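PDB 2B6C: hypothetical protein EF3068 from Enterococcus faecalis, which is of unknown function but, as a member of the AlkD-like DNA alkylation repair family, probably recognises or repairs alkylated DNA. Local coordinates for residues B[78-83]-B[114-119]; B[89-94]-B[126-131]; B[159-164]-B[195-200]. All coordinates share one frame; numbering follows the deposited sequence.

Contact 1: residues B[78-83]-B[114-119]; sequences LALQNV and FGSWVA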
# COMPACT_ATOMS: atom_id res chain seq x y z
N LEU B 78 2.57 11.97 -6.06
CA LEU B 78 2.24 12.21 -4.65
C LEU B 78 0.80 11.79 -4.31
O LEU B 78 0.54 11.18 -3.25
CB LEU B 78 2.44 13.68 -4.26
CG LEU B 78 3.91 14.10 -4.13
CD1 LEU B 78 4.02 15.62 -4.09
CD2 LEU B 78 4.52 13.51 -2.86
N ALA B 79 -0.11 12.10 -5.22
CA ALA B 79 -1.49 11.74 -5.09
C ALA B 79 -1.66 10.23 -5.24
O ALA B 79 -2.31 9.58 -4.42
CB ALA B 79 -2.34 12.51 -6.14
N LEU B 80 -1.06 9.67 -6.28
CA LEU B 80 -1.12 8.22 -6.50
C LEU B 80 -0.59 7.39 -5.32
O LEU B 80 -1.19 6.40 -4.92
CB LEU B 80 -0.31 7.87 -7.74
CG LEU B 80 -1.08 7.73 -9.03
CD1 LEU B 80 -0.06 7.93 -10.16
CD2 LEU B 80 -1.69 6.30 -9.03
N GLN B 81 0.56 7.80 -4.78
CA GLN B 81 1.17 7.11 -3.63
C GLN B 81 0.35 7.18 -2.34
O GLN B 81 0.48 6.32 -1.48
CB GLN B 81 2.58 7.68 -3.35
CG GLN B 81 3.64 7.31 -4.40
CD GLN B 81 3.53 5.89 -4.96
OE1 GLN B 81 2.95 5.66 -6.04
NE2 GLN B 81 4.09 4.93 -4.24
N ASN B 82 -0.45 8.23 -2.19
CA ASN B 82 -1.24 8.45 -1.00
C ASN B 82 -2.73 8.23 -1.25
O ASN B 82 -3.57 8.72 -0.50
CB ASN B 82 -0.98 9.87 -0.46
CG ASN B 82 0.44 10.04 0.05
OD1 ASN B 82 0.72 9.74 1.21
ND2 ASN B 82 1.35 10.51 -0.81
N VAL B 83 -3.04 7.47 -2.30
CA VAL B 83 -4.41 7.27 -2.77
C VAL B 83 -5.39 6.83 -1.64
O VAL B 83 -6.50 7.35 -1.55
CB VAL B 83 -4.44 6.30 -4.01
CG1 VAL B 83 -3.91 4.87 -3.66
CG2 VAL B 83 -5.79 6.26 -4.72
N PHE B 114 -7.62 8.34 -10.39
CA PHE B 114 -9.07 8.12 -10.17
C PHE B 114 -9.45 6.64 -10.28
O PHE B 114 -10.31 6.16 -9.54
CB PHE B 114 -9.94 9.03 -11.07
CG PHE B 114 -9.82 10.51 -10.70
CD1 PHE B 114 -10.50 11.02 -9.58
CD2 PHE B 114 -9.01 11.36 -11.43
CE1 PHE B 114 -10.36 12.37 -9.21
CE2 PHE B 114 -8.86 12.70 -11.08
CZ PHE B 114 -9.53 13.21 -9.95
N GLY B 115 -8.78 5.91 -11.18
CA GLY B 115 -9.07 4.49 -11.36
C GLY B 115 -8.59 3.70 -10.16
O GLY B 115 -9.25 2.74 -9.75
N SER B 116 -7.42 4.07 -9.62
CA SER B 116 -6.91 3.39 -8.42
C SER B 116 -7.80 3.61 -7.21
O SER B 116 -7.98 2.67 -6.43
CB SER B 116 -5.49 3.82 -8.04
OG SER B 116 -4.72 3.65 -9.20
N TRP B 117 -8.28 4.84 -7.05
CA TRP B 117 -9.13 5.21 -5.93
C TRP B 117 -10.45 4.45 -5.99
O TRP B 117 -10.93 3.92 -4.98
CB TRP B 117 -9.35 6.72 -5.85
CG TRP B 117 -9.96 7.11 -4.53
CD1 TRP B 117 -9.30 7.39 -3.36
CD2 TRP B 117 -11.36 7.22 -4.23
NE1 TRP B 117 -10.20 7.68 -2.37
CE2 TRP B 117 -11.48 7.58 -2.87
CE3 TRP B 117 -12.54 7.04 -4.99
CZ2 TRP B 117 -12.73 7.78 -2.23
CZ3 TRP B 117 -13.79 7.23 -4.36
CH2 TRP B 117 -13.87 7.59 -2.99
N VAL B 118 -11.04 4.43 -7.18
CA VAL B 118 -12.24 3.65 -7.44
C VAL B 118 -11.98 2.13 -7.25
O VAL B 118 -12.78 1.46 -6.64
CB VAL B 118 -12.79 3.99 -8.87
CG1 VAL B 118 -13.68 2.92 -9.37
CG2 VAL B 118 -13.51 5.33 -8.87
N ALA B 119 -10.86 1.59 -7.74
CA ALA B 119 -10.52 0.18 -7.44
C ALA B 119 -10.53 -0.08 -5.91
O ALA B 119 -10.98 -1.13 -5.45
CB ALA B 119 -9.18 -0.19 -8.03
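Val83 meets Trp117 twice, once with a methyl and once with its backbone carbonyl. A chi1 of 62° swings Val83 CG2 trans to the backbone N and out to the turn of helix 104-120 at Ser116 and Trp117, 3.7 Å from Trp117 N and 3.8 Å from Trp117 CB. The carbonyl oxygen Val83 O comes up to the edge of the indole in the plane of the ring, 3.3 Å from Trp117 CD1, an edge-on approach to the C-H carbon beside NE1, not over a face. NE1 itself is bonded to the carbonyl of Phe86, and His121 stacks on the ring, so the indole is held both at its edge and across a face. Next to the valine methyl lies Ser116 CB, while Leu80 brings CD2 to 4.0 Å from Ser116 OG, which bonds back to the carbonyl of Lys112 in its own helix. Where helix 69-81 gives way to loop, Asn82 ND2 bonds Leu78 O and also Ser48 OG. The packing of Val83 and Leu80 on Ser116 and Trp117 joins the end of helix 69-81 to helix 104-120, consistent with the all-helical, HEAT-like solenoid of AlkD relatives.

Contact 2: residues B[89-94]-B[126-131]; sequences EEVVAF and PTIFAL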
# COMPACT_ATOMS: atom_id res chain seq x y z
N GLU B 89 -14.59 13.28 -0.61
CA GLU B 89 -14.62 14.74 -0.81
C GLU B 89 -13.29 15.28 -1.32
O GLU B 89 -13.27 16.21 -2.17
CB GLU B 89 -15.10 15.46 0.47
CG GLU B 89 -15.14 14.57 1.75
CD GLU B 89 -16.23 13.49 1.75
OE1 GLU B 89 -15.95 12.35 2.19
OE2 GLU B 89 -17.38 13.79 1.32
N GLU B 90 -12.18 14.72 -0.84
CA GLU B 90 -10.84 15.07 -1.30
C GLU B 90 -10.60 14.60 -2.72
O GLU B 90 -9.94 15.31 -3.49
CB GLU B 90 -9.76 14.54 -0.35
CG GLU B 90 -9.81 15.22 1.02
CD GLU B 90 -9.01 14.50 2.10
OE1 GLU B 90 -8.81 13.27 2.04
OE2 GLU B 90 -8.60 15.16 3.07
N VAL B 91 -11.12 13.42 -3.07
CA VAL B 91 -10.95 12.92 -4.43
C VAL B 91 -11.73 13.80 -5.42
O VAL B 91 -11.23 14.13 -6.49
CB VAL B 91 -11.32 11.39 -4.59
CG1 VAL B 91 -11.37 10.98 -6.06
CG2 VAL B 91 -10.27 10.56 -3.91
N VAL B 92 -12.94 14.21 -5.02
CA VAL B 92 -13.75 15.10 -5.86
C VAL B 92 -12.99 16.40 -6.12
O VAL B 92 -13.09 16.94 -7.21
CB VAL B 92 -15.15 15.36 -5.24
CG1 VAL B 92 -15.96 16.39 -6.05
CG2 VAL B 92 -15.94 14.05 -5.15
N ALA B 93 -12.22 16.90 -5.14
CA ALA B 93 -11.51 18.18 -5.29
C ALA B 93 -10.33 18.04 -6.26
O ALA B 93 -9.98 19.00 -6.97
CB ALA B 93 -11.05 18.75 -3.91
N PHE B 94 -9.77 16.84 -6.35
CA PHE B 94 -8.69 16.61 -7.35
C PHE B 94 -9.16 16.76 -8.82
O PHE B 94 -8.33 16.94 -9.70
CB PHE B 94 -8.03 15.25 -7.19
CG PHE B 94 -6.99 15.18 -6.10
CD1 PHE B 94 -5.73 15.77 -6.25
CD2 PHE B 94 -7.24 14.45 -4.93
CE1 PHE B 94 -4.75 15.64 -5.26
CE2 PHE B 94 -6.28 14.33 -3.92
CZ PHE B 94 -5.03 14.93 -4.10
N PRO B 126 -19.80 4.71 -9.50
CA PRO B 126 -20.78 5.62 -10.14
C PRO B 126 -20.63 7.10 -9.81
O PRO B 126 -20.84 7.96 -10.68
CB PRO B 126 -22.13 5.08 -9.61
CG PRO B 126 -21.85 3.62 -9.42
CD PRO B 126 -20.51 3.64 -8.76
N THR B 127 -20.26 7.40 -8.57
CA THR B 127 -20.05 8.77 -8.11
C THR B 127 -18.86 9.45 -8.82
O THR B 127 -18.98 10.58 -9.29
CB THR B 127 -19.84 8.79 -6.59
OG1 THR B 127 -20.94 8.12 -5.95
CG2 THR B 127 -19.78 10.21 -6.06
N ILE B 128 -17.73 8.75 -8.90
CA ILE B 128 -16.56 9.28 -9.58
C ILE B 128 -16.79 9.37 -11.10
O ILE B 128 -16.50 10.38 -11.71
CB ILE B 128 -15.29 8.48 -9.28
CG1 ILE B 128 -15.02 8.46 -7.75
CG2 ILE B 128 -14.09 9.07 -10.08
CD1 ILE B 128 -15.11 9.84 -7.01
N PHE B 129 -17.33 8.31 -11.69
CA PHE B 129 -17.76 8.38 -13.07
C PHE B 129 -18.63 9.63 -13.38
O PHE B 129 -18.38 10.31 -14.35
CB PHE B 129 -18.42 7.08 -13.51
CG PHE B 129 -18.88 7.09 -14.96
CD1 PHE B 129 -20.16 7.56 -15.30
CD2 PHE B 129 -18.03 6.66 -15.97
CE1 PHE B 129 -20.57 7.59 -16.63
CE2 PHE B 129 -18.44 6.67 -17.32
CZ PHE B 129 -19.72 7.15 -17.65
N ALA B 130 -19.64 9.92 -12.55
CA ALA B 130 -20.54 11.05 -12.81
C ALA B 130 -19.85 12.43 -12.73
O ALA B 130 -20.36 13.39 -13.32
CB ALA B 130 -21.79 11.00 -11.89
N LEU B 131 -18.73 12.52 -12.00
CA LEU B 131 -17.92 13.75 -11.95
C LEU B 131 -17.46 14.13 -13.36
O LEU B 131 -17.42 15.31 -13.72
CB LEU B 131 -16.64 13.54 -11.11
CG LEU B 131 -16.66 13.51 -9.60
CD1 LEU B 131 -15.21 13.31 -9.09
CD2 LEU B 131 -17.32 14.79 -9.04
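Val92 and Leu131 form the closest of the apolar contacts between helices 88-94 and 125-132, a piece of helix-on-helix packing in the all-alpha, HEAT-like solenoid expected of an AlkD relative. Val92 CG1 lies 3.7 Å from Leu131 CD2, and the two side chains meet at a slant. The other methyl of the leucine, CD1, lies alongside, 4.0 Å from Val92 CA and about as far from Val92 CG2; the forked end of Leu131 therefore spreads over the side of Val92. A chi1 of -76° turns CG of Leu131 away from its own carbonyl and directs the fork at the valine.

A second pair is formed by Val91 and Ile128, which cross at about a right angle and touch through single methyls, Val91 CG1 and Ile128 CD1, 4.0 Å apart. The isoleucine bond from CA to CB does not aim at the other helix; CG1 and then CD1 carry the side chain across the gap. With no hydrogen bond between the two segments, the join is entirely apolar. Branched side chains fill the space between the helices, whose nearest alpha carbons, Val92 CA and Ile128 CA, are 7.5 Å from each other.

The next shell explains why the Val91 and Ile128 pair is buried. Phe114 and Trp117 of helix 104-120 pack on Val91, and Val118 of the same helix packs on Ile128, which also touches Leu88 and Leu147. Leu131 also touches Lys95. Farther back, Glu90 OE1 accepts from Ser87 N and forms a salt bridge with Lys53 NZ, and at the start of helix 125-132 Thr127 OG1 is hydrogen-bonded to Glu124 OE2.

Contact 3: residues B[159-164]-B[195-200]; sequences LLKKAI and EELMKE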
# COMPACT_ATOMS: atom_id res chain seq x y z
N LEU B 159 -22.23 2.17 -17.54
CA LEU B 159 -21.56 3.46 -17.50
C LEU B 159 -20.58 3.58 -18.66
O LEU B 159 -20.53 4.61 -19.32
CB LEU B 159 -20.89 3.70 -16.14
CG LEU B 159 -21.85 3.77 -14.93
CD1 LEU B 159 -21.08 4.11 -13.65
CD2 LEU B 159 -22.98 4.75 -15.13
N LEU B 160 -19.85 2.50 -18.93
CA LEU B 160 -18.94 2.44 -20.06
C LEU B 160 -19.71 2.72 -21.34
O LEU B 160 -19.34 3.61 -22.12
CB LEU B 160 -18.22 1.08 -20.13
CG LEU B 160 -17.29 0.87 -21.36
CD1 LEU B 160 -16.20 1.97 -21.51
CD2 LEU B 160 -16.68 -0.52 -21.32
N LYS B 161 -20.78 1.96 -21.54
CA LYS B 161 -21.62 2.09 -22.71
C LYS B 161 -22.15 3.51 -22.84
O LYS B 161 -22.08 4.08 -23.92
CB LYS B 161 -22.77 1.08 -22.67
CG LYS B 161 -23.70 1.17 -23.87
CD LYS B 161 -24.74 0.02 -23.90
CE LYS B 161 -25.64 0.10 -25.14
NZ LYS B 161 -26.80 -0.88 -25.04
N LYS B 162 -22.66 4.08 -21.73
CA LYS B 162 -23.19 5.45 -21.73
C LYS B 162 -22.17 6.48 -22.17
O LYS B 162 -22.48 7.36 -23.00
CB LYS B 162 -23.76 5.85 -20.36
CG LYS B 162 -24.53 7.18 -20.40
CD LYS B 162 -25.29 7.44 -19.10
CE LYS B 162 -24.37 7.79 -17.95
NZ LYS B 162 -25.17 8.43 -16.84
N ALA B 163 -20.94 6.38 -21.65
CA ALA B 163 -19.87 7.29 -22.04
C ALA B 163 -19.50 7.18 -23.51
O ALA B 163 -19.21 8.20 -24.15
CB ALA B 163 -18.63 7.13 -21.17
N ILE B 164 -19.50 5.96 -24.04
CA ILE B 164 -19.14 5.77 -25.45
C ILE B 164 -20.24 6.37 -26.34
O ILE B 164 -19.93 7.06 -27.33
CB ILE B 164 -18.89 4.29 -25.81
CG1 ILE B 164 -17.65 3.78 -25.08
CG2 ILE B 164 -18.75 4.11 -27.36
CD1 ILE B 164 -17.52 2.28 -25.05
N GLU B 195 -18.02 -7.12 -28.56
CA GLU B 195 -18.54 -7.50 -29.89
C GLU B 195 -19.94 -6.92 -30.14
O GLU B 195 -20.20 -6.31 -31.16
CB GLU B 195 -18.63 -9.04 -30.01
CG GLU B 195 -17.32 -9.84 -30.14
CD GLU B 195 -17.17 -10.48 -31.52
OE1 GLU B 195 -16.28 -11.33 -31.71
OE2 GLU B 195 -17.94 -10.10 -32.42
N GLU B 196 -20.85 -7.19 -29.19
CA GLU B 196 -22.24 -6.72 -29.28
C GLU B 196 -22.32 -5.20 -29.39
O GLU B 196 -22.94 -4.70 -30.33
CB GLU B 196 -23.08 -7.23 -28.12
CG GLU B 196 -23.31 -8.70 -28.20
CD GLU B 196 -24.00 -9.26 -26.98
OE1 GLU B 196 -23.84 -8.76 -25.85
OE2 GLU B 196 -24.73 -10.24 -27.18
N LEU B 197 -21.66 -4.49 -28.47
CA LEU B 197 -21.64 -3.04 -28.50
C LEU B 197 -21.15 -2.50 -29.85
O LEU B 197 -21.79 -1.62 -30.44
CB LEU B 197 -20.79 -2.51 -27.35
CG LEU B 197 -20.87 -1.02 -27.02
CD1 LEU B 197 -20.00 -0.20 -27.98
CD2 LEU B 197 -22.31 -0.54 -26.98
N MSE B 198 -20.04 -3.03 -30.35
CA MSE B 198 -19.42 -2.55 -31.59
C MSE B 198 -20.25 -2.83 -32.84
O MSE B 198 -20.03 -2.19 -33.88
CB MSE B 198 -18.01 -3.10 -31.75
CG MSE B 198 -17.09 -2.60 -30.62
SE MSE B 198 -15.23 -3.15 -30.90
CE MSE B 198 -14.73 -1.81 -32.20
N LYS B 199 -21.19 -3.76 -32.74
CA LYS B 199 -22.09 -4.06 -33.82
C LYS B 199 -23.38 -3.26 -33.67
O LYS B 199 -24.04 -2.98 -34.66
CB LYS B 199 -22.37 -5.56 -33.92
CG LYS B 199 -21.12 -6.42 -34.14
CD LYS B 199 -21.01 -6.97 -35.55
CE LYS B 199 -19.97 -6.28 -36.39
NZ LYS B 199 -18.56 -6.60 -36.00
N GLU B 200 -23.69 -2.85 -32.44
CA GLU B 200 -24.85 -2.01 -32.12
C GLU B 200 -24.60 -0.56 -32.53
O GLU B 200 -25.46 0.09 -33.12
CB GLU B 200 -25.15 -2.03 -30.62
CG GLU B 200 -26.46 -1.39 -30.22
CD GLU B 200 -26.74 -1.50 -28.73
OE1 GLU B 200 -26.24 -2.47 -28.10
OE2 GLU B 200 -27.46 -0.62 -28.19
O HOH W 1 -24.77 -2.99 -26.08
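Helices 157-166 and 191-200, late in the helical solenoid of this AlkD-like protein, are joined by a salt bridge laid over an apolar contact, both made by Lys161. This lysine is extended throughout: CG is anti to the backbone N (chi1 180°), and the later torsions are close to straight, so the chain runs across to the other helix. Its methylene part passes at a slant over one methyl of Leu197, with Lys161 CG 3.8 Å from Leu197 CD2 in the conformer described; Leu197 has a second conformer, which leaves this packing less certain than the salt bridge. Beyond that methyl the ammonium meets the carboxylate of Glu200, whose own chain is likewise extended and crosses the lysine at about a right angle. Lys161 NZ bonds to Glu200 OE2 at 3.2 Å, on the syn side of that oxygen and 18° out of the carboxylate plane; the bond to Glu200 OE1 is long and weak. A water bridges the same pair, accepting from Lys161 NZ at 3.1 Å and donating to Glu200 OE1 at 2.6 Å. Leu197, by contrast, is buried. Trp193, from the same helix 191-200, touches both Leu160 and Lys161, while Ile164 packs on Ile179, Ser182 and Leu183 of helix 173-186. Leu159, Lys162 and Ala163 lean on Phe129, so helix 157-166 lies between helix 125-132 and the final turns of helix 191-200.

Overall arrangement
All three contacts join helices of one all-helical chain, each linking segments 31 or 32 residues apart at their nearest ends. Contacts 1 and 2 interlock: their segments alternate along the sequence, in the order 78-83, 89-94, 114-119 and 126-131, their centres lie 12 Å apart, and helix 104-120 of contact 1 packs on both helices of contact 2. Contact 3 follows later in the chain, its centre 23 Å from that of contact 2 and 26 Å from that of contact 1. It still touches contact 2, through Phe129 and Pro126 against helix 157-166, but not contact 1, whose nearest atoms are about 9 Å away. Such successive packing is consistent with an elongated solenoid built from neighbour-to-neighbour helix contacts.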